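Xylan esterase 1 (Thermoanaerobacterium sp. 'JW/SL YS485', PDB 3FCY) probably hydrolyses ester bonds as a carbohydrate esterase of family CE7, removing acetyl groups from xylan and related acetylated substrates. Local coordinates at residues Thr136-Asp141 and Ala185-Ile190. Numbering follows the deposited sequence.
Sequences TVVAMD and AQLAGI
Leu187 of helix 176-192 sets its CD2 methyl against Met140 and Val138 of strand 136-140. CD2 makes the closest contacts to both strand residues. Leu187 CD2 lies 3.4 Å from Met140 CB, a tight fit for two carbons. Met140 CG lies 3.8 Å from the same Leu187 CD2. The methionine and leucine side chains run past each other in opposite directions. With Met140 CG anti to the backbone N (chi1 -173°), the methionine chain runs out from the strand alongside Leu187 CD2. It stays extended as far as SD and bends at chi3 (91°), which turns the terminal CE aside. Val138 meets the leucine differently. Val138 CG1 and Leu187 CD2 meet tip to tip at 4.0 Å. All three residues are buried, and the contact is wholly apolar. It packs a helix on one face of the central sheet of an alpha/beta hydrolase. Strand 136-140 is an inner strand of that sheet, between strands 94-102 and 108-114. Leu187 CG stands anti to its own N (chi1 179°), which carries the branch out from the helix toward the strand. The same side chain also touches Ile112 of strand 108-114 and Phe87 of strand 80-88. Met140 rests on Phe114, and Val138 on Ala97 and Tyr99.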
loop_
_atom_site.group_PDB
_atom_site.type_symbol
_atom_site.label_atom_id
_atom_site.label_comp_id
_atom_site.label_asym_id
_atom_site.label_seq_id
_atom_site.Cartn_x
_atom_site.Cartn_y
_atom_site.Cartn_z
ATOM N N THR A 136 -30.325 21.592 -24.724
ATOM C CA THR A 136 -31.124 20.437 -24.358
ATOM C C THR A 136 -29.955 19.545 -23.942
ATOM O O THR A 136 -28.920 19.536 -24.617
ATOM C CB THR A 136 -31.845 19.799 -25.568
ATOM O OG1 THR A 136 -33.147 20.373 -25.698
ATOM C CG2 THR A 136 -31.989 18.284 -25.382
ATOM N N VAL A 137 -30.083 18.830 -22.827
ATOM C CA VAL A 137 -28.992 17.968 -22.377
ATOM C C VAL A 137 -29.446 16.521 -22.232
ATOM O O VAL A 137 -30.478 16.240 -21.617
ATOM C CB VAL A 137 -28.406 18.448 -21.020
ATOM C CG1 VAL A 137 -27.279 17.509 -20.567
ATOM C CG2 VAL A 137 -27.880 19.873 -21.157
ATOM N N VAL A 138 -28.662 15.613 -22.805
ATOM C CA VAL A 138 -28.956 14.185 -22.756
ATOM C C VAL A 138 -27.738 13.445 -22.203
ATOM O O VAL A 138 -26.606 13.743 -22.575
ATOM C CB VAL A 138 -29.281 13.636 -24.170
ATOM C CG1 VAL A 138 -29.625 12.153 -24.094
ATOM C CG2 VAL A 138 -30.441 14.418 -24.779
ATOM N N ALA A 139 -27.976 12.496 -21.302
ATOM C CA ALA A 139 -26.899 11.705 -20.702
ATOM C C ALA A 139 -27.301 10.235 -20.770
ATOM O O ALA A 139 -28.195 9.794 -20.047
ATOM C CB ALA A 139 -26.678 12.129 -19.254
ATOM N N MET A 140 -26.626 9.488 -21.638
ATOM C CA MET A 140 -26.914 8.070 -21.862
ATOM C C MET A 140 -26.251 7.117 -20.872
ATOM O O MET A 140 -25.134 7.360 -20.409
ATOM C CB MET A 140 -26.476 7.682 -23.279
ATOM C CG MET A 140 -26.860 6.268 -23.709
ATOM S SD MET A 140 -25.990 5.745 -25.213
ATOM C CE MET A 140 -24.534 4.960 -24.496
ATOM N N ASP A 141 -26.953 6.035 -20.549
ATOM C CA ASP A 141 -26.411 5.011 -19.663
ATOM C C ASP A 141 -25.886 3.913 -20.574
ATOM O O ASP A 141 -26.555 3.530 -21.540
ATOM C CB ASP A 141 -27.486 4.420 -18.745
ATOM C CG ASP A 141 -27.852 5.340 -17.597
ATOM O OD1 ASP A 141 -27.002 6.170 -17.202
ATOM O OD2 ASP A 141 -28.983 5.216 -17.078
ATOM N N ALA A 185 -24.363 6.438 -31.500
ATOM C CA ALA A 185 -24.664 6.954 -32.836
ATOM C C ALA A 185 -26.170 7.080 -33.030
ATOM O O ALA A 185 -26.660 8.082 -33.552
ATOM C CB ALA A 185 -24.076 6.032 -33.902
ATOM N N GLN A 186 -26.896 6.052 -32.602
ATOM C CA GLN A 186 -28.344 6.031 -32.718
ATOM C C GLN A 186 -28.950 7.142 -31.874
ATOM O O GLN A 186 -29.871 7.829 -32.310
ATOM C CB GLN A 186 -28.889 4.671 -32.265
ATOM C CG GLN A 186 -30.409 4.537 -32.339
ATOM C CD GLN A 186 -30.887 3.126 -32.015
ATOM O OE1 GLN A 186 -30.133 2.308 -31.483
ATOM N NE2 GLN A 186 -32.147 2.842 -32.326
ATOM N N LEU A 187 -28.426 7.317 -30.664
ATOM C CA LEU A 187 -28.926 8.353 -29.773
ATOM C C LEU A 187 -28.675 9.740 -30.358
ATOM O O LEU A 187 -29.503 10.636 -30.209
ATOM C CB LEU A 187 -28.268 8.242 -28.390
ATOM C CG LEU A 187 -28.688 9.304 -27.364
ATOM C CD1 LEU A 187 -30.196 9.258 -27.160
ATOM C CD2 LEU A 187 -27.969 9.064 -26.041
ATOM N N ALA A 188 -27.535 9.919 -31.020
ATOM C CA ALA A 188 -27.212 11.211 -31.619
ATOM C C ALA A 188 -28.250 11.556 -32.696
ATOM O O ALA A 188 -28.666 12.709 -32.824
ATOM C CB ALA A 188 -25.807 11.182 -32.230
ATOM N N GLY A 189 -28.664 10.546 -33.457
ATOM C CA GLY A 189 -29.654 10.753 -34.500
ATOM C C GLY A 189 -31.013 11.063 -33.908
ATOM O O GLY A 189 -31.759 11.894 -34.433
ATOM N N ILE A 190 -31.339 10.392 -32.807
ATOM C CA ILE A 190 -32.614 10.614 -32.139
ATOM C C ILE A 190 -32.645 12.041 -31.603
ATOM O O ILE A 190 -33.649 12.740 -31.722
ATOM C CB ILE A 190 -32.809 9.615 -30.968
ATOM C CG1 ILE A 190 -33.059 8.208 -31.524
ATOM C CG2 ILE A 190 -33.962 10.058 -30.078
ATOM C CD1 ILE A 190 -33.162 7.125 -30.452
#